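Long-range contact in cellulose binding protein (Clavibacter michiganensis, PDB 4JJO), which is the expansin module of a larger cellulase, probably binds cell-wall polysaccharide and loosens walls, beside a likely endoglucanase activity of the whole protein: residues 101-113 against 123-135. Sequence-based numbering, arbitrary orientation.
Sequences TVRDPAGPTVAIR and AGLQVLNAGNRID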
ATOM      1  N   THR A 101      -3.828   7.095  11.294  1.00 17.78           N
ATOM      2  CA  THR A 101      -3.332   7.018   9.930  1.00 18.38           C
ATOM      3  C   THR A 101      -2.642   8.331   9.591  1.00 19.48           C
ATOM      4  O   THR A 101      -3.180   9.410   9.839  1.00 21.88           O
ATOM      5  CB  THR A 101      -4.464   6.758   8.927  1.00 19.98           C
ATOM      6  OG1 THR A 101      -4.991   5.441   9.129  1.00 19.45           O
ATOM      7  CG2 THR A 101      -3.953   6.874   7.500  1.00 20.24           C
ATOM      8  N   VAL A 102      -1.443   8.232   9.029  1.00 18.20           N
ATOM      9  CA  VAL A 102      -0.659   9.406   8.688  1.00 18.23           C
ATOM     10  C   VAL A 102      -1.177  10.044   7.409  1.00 17.51           C
ATOM     11  O   VAL A 102      -1.378   9.364   6.402  1.00 16.47           O
ATOM     12  CB  VAL A 102       0.824   9.044   8.480  1.00 17.90           C
ATOM     13  CG1 VAL A 102       1.620  10.275   8.076  1.00 18.93           C
ATOM     14  CG2 VAL A 102       1.404   8.410   9.736  1.00 17.86           C
ATOM     15  N   ARG A 103      -1.397  11.353   7.451  1.00 18.29           N
ATOM     16  CA  ARG A 103      -1.763  12.091   6.249  1.00 19.62           C
ATOM     17  C   ARG A 103      -0.506  12.582   5.544  1.00 19.81           C
ATOM     18  O   ARG A 103       0.396  13.127   6.181  1.00 19.70           O
ATOM     19  CB  ARG A 103      -2.667  13.275   6.589  1.00 23.13           C
ATOM     20  CG  ARG A 103      -3.306  13.914   5.368  1.00 26.62           C
ATOM     21  CD  ARG A 103      -4.386  14.915   5.740  1.00 31.24           C
ATOM     22  NE  ARG A 103      -4.941  15.562   4.554  1.00 35.05           N
ATOM     23  CZ  ARG A 103      -6.090  16.231   4.526  1.00 39.14           C
ATOM     24  NH1 ARG A 103      -6.833  16.344   5.619  1.00 40.75           N
ATOM     25  NH2 ARG A 103      -6.500  16.784   3.394  1.00 41.48           N
ATOM     26  N   ASP A 104      -0.461  12.378   4.230  1.00 19.20           N
ATOM     27  CA  ASP A 104       0.662  12.806   3.398  1.00 19.15           C
ATOM     28  C   ASP A 104       2.012  12.495   4.032  1.00 18.50           C
ATOM     29  O   ASP A 104       2.804  13.404   4.281  1.00 18.76           O
ATOM     30  CB  ASP A 104       0.571  14.305   3.099  1.00 21.41           C
ATOM     31  CG  ASP A 104      -0.663  14.662   2.306  1.00 22.14           C
ATOM     32  OD1 ASP A 104      -1.388  13.729   1.905  1.00 21.50           O
ATOM     33  OD2 ASP A 104      -0.905  15.865   2.075  1.00 23.32           O
ATOM     34  N   PRO A 105       2.277  11.206   4.294  1.00 17.68           N
ATOM     35  CA  PRO A 105       3.566  10.765   4.837  1.00 18.45           C
ATOM     36  C   PRO A 105       4.712  11.018   3.866  1.00 19.73           C
ATOM     37  O   PRO A 105       4.541  10.853   2.655  1.00 20.97           O
ATOM     38  CB  PRO A 105       3.369   9.256   5.016  1.00 17.44           C
ATOM     39  CG  PRO A 105       2.323   8.897   4.027  1.00 16.91           C
ATOM     40  CD  PRO A 105       1.384  10.065   4.030  1.00 16.96           C
ATOM     41  N   ALA A 106       5.864  11.416   4.392  1.00 20.63           N
ATOM     42  CA  ALA A 106       7.061  11.549   3.578  1.00 21.85           C
ATOM     43  C   ALA A 106       7.388  10.202   2.951  1.00 21.32           C
ATOM     44  O   ALA A 106       7.208   9.153   3.574  1.00 21.80           O
ATOM     45  CB  ALA A 106       8.222  12.026   4.423  1.00 23.62           C
ATOM     46  N   GLY A 107       7.861  10.236   1.713  1.00 21.07           N
ATOM     47  CA  GLY A 107       8.242   9.027   1.014  1.00 19.93           C
ATOM     48  C   GLY A 107       8.723   9.333  -0.389  1.00 19.25           C
ATOM     49  O   GLY A 107       8.824  10.500  -0.776  1.00 19.90           O
ATOM     50  N   PRO A 108       9.033   8.282  -1.163  1.00 17.86           N
ATOM     51  CA  PRO A 108       9.515   8.459  -2.535  1.00 16.76           C
ATOM     52  C   PRO A 108       8.416   8.888  -3.500  1.00 14.81           C
ATOM     53  O   PRO A 108       7.254   9.026  -3.119  1.00 13.84           O
ATOM     54  CB  PRO A 108      10.052   7.073  -2.916  1.00 17.60           C
ATOM     55  CG  PRO A 108       9.465   6.125  -1.950  1.00 17.85           C
ATOM     56  CD  PRO A 108       9.036   6.874  -0.733  1.00 17.29           C
ATOM     57  N   THR A 109       8.803   9.106  -4.749  1.00 15.24           N
ATOM     58  CA  THR A 109       7.859   9.473  -5.794  1.00 14.67           C
ATOM     59  C   THR A 109       6.982   8.279  -6.140  1.00 14.00           C
ATOM     60  O   THR A 109       7.293   7.141  -5.786  1.00 13.97           O
ATOM     61  CB  THR A 109       8.585   9.935  -7.064  1.00 16.77           C
ATOM     62  OG1 THR A 109       9.391   8.863  -7.573  1.00 17.13           O
ATOM     63  CG2 THR A 109       9.464  11.145  -6.767  1.00 17.72           C
ATOM     64  N   VAL A 110       5.885   8.549  -6.834  1.00 14.23           N
ATOM     65  CA  VAL A 110       4.962   7.508  -7.251  1.00 14.06           C
ATOM     66  C   VAL A 110       5.642   6.548  -8.220  1.00 14.52           C
ATOM     67  O   VAL A 110       6.432   6.960  -9.067  1.00 15.79           O
ATOM     68  CB  VAL A 110       3.721   8.121  -7.929  1.00 14.46           C
ATOM     69  CG1 VAL A 110       2.843   7.037  -8.539  1.00 14.37           C
ATOM     70  CG2 VAL A 110       2.934   8.954  -6.931  1.00 13.55           C
ATOM     71  N   ALA A 111       5.346   5.262  -8.070  1.00 14.49           N
ATOM     72  CA  ALA A 111       5.821   4.255  -9.010  1.00 16.05           C
ATOM     73  C   ALA A 111       4.676   3.334  -9.394  1.00 17.39           C
ATOM     74  O   ALA A 111       3.685   3.224  -8.674  1.00 18.20           O
ATOM     75  CB  ALA A 111       6.970   3.459  -8.414  1.00 15.98           C
ATOM     76  N   ILE A 112       4.823   2.679 -10.538  1.00 13.75           N
ATOM     77  CA  ILE A 112       3.827   1.735 -11.020  1.00 14.12           C
ATOM     78  C   ILE A 112       4.507   0.414 -11.328  1.00 14.52           C
ATOM     79  O   ILE A 112       5.531   0.388 -12.014  1.00 16.45           O
ATOM     80  CB  ILE A 112       3.156   2.238 -12.311  1.00 15.00           C
ATOM     81  CG1 ILE A 112       2.420   3.557 -12.066  1.00 15.35           C
ATOM     82  CG2 ILE A 112       2.204   1.188 -12.871  1.00 14.99           C
ATOM     83  CD1 ILE A 112       1.370   3.494 -10.992  1.00 15.63           C
ATOM     84  N   ARG A 113       3.950  -0.679 -10.817  1.00 13.79           N
ATOM     85  CA  ARG A 113       4.409  -2.005 -11.207  1.00 15.00           C
ATOM     86  C   ARG A 113       3.298  -2.742 -11.932  1.00 15.67           C
ATOM     87  O   ARG A 113       2.226  -2.984 -11.375  1.00 14.16           O
ATOM     88  CB  ARG A 113       4.875  -2.825 -10.000  1.00 15.88           C
ATOM     89  CG  ARG A 113       5.288  -4.241 -10.383  1.00 17.16           C
ATOM     90  CD  ARG A 113       6.013  -4.981  -9.271  1.00 18.88           C
ATOM     91  NE  ARG A 113       5.177  -5.182  -8.090  1.00 18.66           N
ATOM     92  CZ  ARG A 113       5.329  -6.175  -7.220  1.00 20.07           C
ATOM     93  NH1 ARG A 113       6.285  -7.079  -7.386  1.00 21.15           N
ATOM     94  NH2 ARG A 113       4.516  -6.269  -6.176  1.00 20.35           N
ATOM     95  N   ALA A 123      -4.650  -6.709 -17.752  1.00 14.97           N
ATOM     96  CA  ALA A 123      -3.480  -6.221 -17.045  1.00 15.43           C
ATOM     97  C   ALA A 123      -3.809  -5.817 -15.619  1.00 14.63           C
ATOM     98  O   ALA A 123      -4.950  -5.487 -15.296  1.00 12.87           O
ATOM     99  CB  ALA A 123      -2.867  -5.049 -17.793  1.00 15.99           C
ATOM    100  N   GLY A 124      -2.787  -5.857 -14.774  1.00 15.46           N
ATOM    101  CA  GLY A 124      -2.893  -5.388 -13.410  1.00 15.33           C
ATOM    102  C   GLY A 124      -1.834  -4.339 -13.137  1.00 14.94           C
ATOM    103  O   GLY A 124      -0.700  -4.459 -13.603  1.00 14.62           O
ATOM    104  N   LEU A 125      -2.206  -3.302 -12.396  1.00 14.70           N
ATOM    105  CA  LEU A 125      -1.260  -2.267 -12.004  1.00 15.48           C
ATOM    106  C   LEU A 125      -1.263  -2.100 -10.497  1.00 14.66           C
ATOM    107  O   LEU A 125      -2.314  -2.120  -9.855  1.00 15.55           O
ATOM    108  CB  LEU A 125      -1.609  -0.922 -12.643  1.00 16.80           C
ATOM    109  CG  LEU A 125      -1.609  -0.796 -14.164  1.00 19.15           C
ATOM    110  CD1 LEU A 125      -1.825   0.659 -14.532  1.00 20.98           C
ATOM    111  CD2 LEU A 125      -0.316  -1.312 -14.762  1.00 19.63           C
ATOM    112  N   GLN A 126      -0.073  -1.933  -9.939  1.00 14.18           N
ATOM    113  CA  GLN A 126       0.072  -1.613  -8.532  1.00 13.94           C
ATOM    114  C   GLN A 126       0.672  -0.223  -8.402  1.00 13.34           C
ATOM    115  O   GLN A 126       1.680   0.087  -9.040  1.00 12.82           O
ATOM    116  CB  GLN A 126       0.970  -2.643  -7.858  1.00 15.49           C
ATOM    117  CG  GLN A 126       1.309  -2.320  -6.419  1.00 16.55           C
ATOM    118  CD  GLN A 126       2.113  -3.416  -5.768  1.00 18.35           C
ATOM    119  OE1 GLN A 126       3.178  -3.791  -6.259  1.00 19.42           O
ATOM    120  NE2 GLN A 126       1.599  -3.956  -4.666  1.00 19.80           N
ATOM    121  N   VAL A 127       0.044   0.616  -7.587  1.00 13.88           N
ATOM    122  CA  VAL A 127       0.531   1.969  -7.372  1.00 14.64           C
ATOM    123  C   VAL A 127       1.296   2.038  -6.063  1.00 14.98           C
ATOM    124  O   VAL A 127       0.764   1.718  -4.998  1.00 16.45           O
ATOM    125  CB  VAL A 127      -0.616   2.987  -7.341  1.00 14.35           C
ATOM    126  CG1 VAL A 127      -0.063   4.393  -7.178  1.00 14.30           C
ATOM    127  CG2 VAL A 127      -1.448   2.884  -8.608  1.00 15.46           C
ATOM    128  N   LEU A 128       2.550   2.462  -6.153  1.00 14.73           N
ATOM    129  CA  LEU A 128       3.425   2.521  -4.997  1.00 15.20           C
ATOM    130  C   LEU A 128       3.676   3.966  -4.588  1.00 15.00           C
ATOM    131  O   LEU A 128       3.847   4.840  -5.436  1.00 14.63           O
ATOM    132  CB  LEU A 128       4.749   1.829  -5.324  1.00 16.16           C
ATOM    133  CG  LEU A 128       4.592   0.373  -5.775  1.00 16.72           C
ATOM    134  CD1 LEU A 128       5.807  -0.094  -6.560  1.00 18.17           C
ATOM    135  CD2 LEU A 128       4.349  -0.521  -4.574  1.00 17.64           C
ATOM    136  N   ASN A 129       3.674   4.208  -3.281  1.00 15.79           N
ATOM    137  CA  ASN A 129       4.090   5.492  -2.727  1.00 16.71           C
ATOM    138  C   ASN A 129       3.105   6.643  -2.951  1.00 16.62           C
ATOM    139  O   ASN A 129       3.499   7.811  -2.967  1.00 15.92           O
ATOM    140  CB  ASN A 129       5.464   5.862  -3.281  1.00 18.27           C
ATOM    141  CG  ASN A 129       6.469   4.739  -3.128  1.00 19.36           C
ATOM    142  OD1 ASN A 129       6.525   4.075  -2.092  1.00 20.48           O
ATOM    143  ND2 ASN A 129       7.259   4.506  -4.167  1.00 19.09           N
ATOM    144  N   ALA A 130       1.829   6.318  -3.116  1.00 15.37           N
ATOM    145  CA  ALA A 130       0.796   7.348  -3.143  1.00 16.76           C
ATOM    146  C   ALA A 130       0.706   8.026  -1.776  1.00 17.97           C
ATOM    147  O   ALA A 130       0.341   9.197  -1.677  1.00 19.77           O
ATOM    148  CB  ALA A 130      -0.545   6.750  -3.529  1.00 16.97           C
ATOM    149  N   GLY A 131       1.033   7.279  -0.725  1.00 17.24           N
ATOM    150  CA  GLY A 131       1.069   7.812   0.626  1.00 18.68           C
ATOM    151  C   GLY A 131      -0.263   7.701   1.348  1.00 20.92           C
ATOM    152  O   GLY A 131      -0.314   7.330   2.522  1.00 23.44           O
ATOM    153  N   ASN A 132      -1.343   8.027   0.647  1.00 14.96           N
ATOM    154  CA  ASN A 132      -2.684   7.929   1.206  1.00 14.04           C
ATOM    155  C   ASN A 132      -3.489   6.883   0.438  1.00 14.46           C
ATOM    156  O   ASN A 132      -2.947   6.191  -0.427  1.00 15.64           O
ATOM    157  CB  ASN A 132      -3.387   9.287   1.144  1.00 15.44           C
ATOM    158  CG  ASN A 132      -2.557  10.404   1.751  1.00 16.22           C
ATOM    159  OD1 ASN A 132      -2.468  10.537   2.970  1.00 15.37           O
ATOM    160  ND2 ASN A 132      -1.950  11.217   0.894  1.00 17.19           N
ATOM    161  N   ARG A 133      -4.775   6.762   0.751  1.00 15.68           N
ATOM    162  CA  ARG A 133      -5.636   5.841   0.019  1.00 16.28           C
ATOM    163  C   ARG A 133      -5.857   6.337  -1.403  1.00 15.41           C
ATOM    164  O   ARG A 133      -5.963   7.539  -1.648  1.00 15.35           O
ATOM    165  CB  ARG A 133      -6.986   5.656   0.715  1.00 20.27           C
ATOM    166  CG  ARG A 133      -6.905   4.983   2.075  1.00 23.54           C
ATOM    167  CD  ARG A 133      -8.252   4.403   2.492  1.00 28.10           C
ATOM    168  NE  ARG A 133      -8.172   3.706   3.773  1.00 30.71           N
ATOM    169  CZ  ARG A 133      -9.118   2.909   4.259  1.00 34.44           C
ATOM    170  NH1 ARG A 133     -10.233   2.688   3.574  1.00 35.86           N
ATOM    171  NH2 ARG A 133      -8.947   2.323   5.437  1.00 37.32           N
ATOM    172  N   ILE A 134      -5.924   5.393  -2.334  1.00 15.50           N
ATOM    173  CA  ILE A 134      -6.184   5.696  -3.732  1.00 17.11           C
ATOM    174  C   ILE A 134      -7.662   5.455  -4.012  1.00 18.20           C
ATOM    175  O   ILE A 134      -8.198   4.404  -3.667  1.00 20.52           O
ATOM    176  CB  ILE A 134      -5.321   4.814  -4.655  1.00 17.03           C
ATOM    177  CG1 ILE A 134      -3.850   5.215  -4.533  1.00 16.66           C
ATOM    178  CG2 ILE A 134      -5.783   4.922  -6.098  1.00 17.94           C
ATOM    179  CD1 ILE A 134      -2.893   4.270  -5.228  1.00 16.93           C
ATOM    180  N   ASP A 135      -8.318   6.434  -4.627  1.00 18.54           N
ATOM    181  CA  ASP A 135      -9.749   6.347  -4.884  1.00 22.59           C
ATOM    182  C   ASP A 135     -10.028   5.630  -6.202  1.00 21.64           C
ATOM    183  O   ASP A 135     -10.944   4.815  -6.296  1.00 24.16           O
ATOM    184  CB  ASP A 135     -10.383   7.739  -4.911  1.00 26.49           C
ATOM    185  CG  ASP A 135     -11.879   7.690  -5.161  1.00 32.65           C
ATOM    186  OD1 ASP A 135     -12.644   7.528  -4.186  1.00 35.54           O
ATOM    187  OD2 ASP A 135     -12.293   7.814  -6.334  1.00 34.85           O
TER
HETATM  188  O   HOH W   1      -0.828   7.140   5.152  1.00 15.14           O
HETATM  189  O   HOH W   2      -3.740   9.089   4.626  1.00 27.40           O
HETATM  190  O   HOH W   3       4.852   8.864  -0.832  1.00 22.72           O
HETATM  191  O   HOH W   4       4.675   9.939  -3.914  1.00 29.21           O
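Arg113 and Gln126 face each other as a hydrogen-bonded pair of an antiparallel hairpin, and their side chains run side by side. Guanidinium and amide planes are 10° apart, nearly coplanar, and Gln126 OE1 accepts from both Arg113 NE (3.0 Å, nearly along the C=O direction) and Arg113 NH2 (2.8 Å). The bend at chi3 of Arg113 (63°) turns this NE edge to the glutamine; NH1 reaches Ile18 O, and Gln126 NE2 reaches Ser24 O, both in the N-terminal domain. On the other face, Ile112 CD1 packs alongside Val127 CG2 at 3.7 Å, toward strands 167-173 and 178-184, where Leu181 meets Ile112.

The Pro108 ring crosses the Asn129 side chain at about a right angle, its CG 3.5 Å from Asn129 CG, and Asn129 ND2 donates to Thr109 O. Asn132, in the loop after strand 124-128, makes two hydrogen bonds to Asp104 of the interdomain linker: OD1 takes Asp104 N on a lone pair (3.0 Å), and ND2 donates to OD1 of the carboxylate, whose plane is turned 63° from the amide. Arg177 salt-bridges that same oxygen. Hydrogen bonds at both ends join linker and N-terminal domain to the C-terminal sheet and would probably limit interdomain movement.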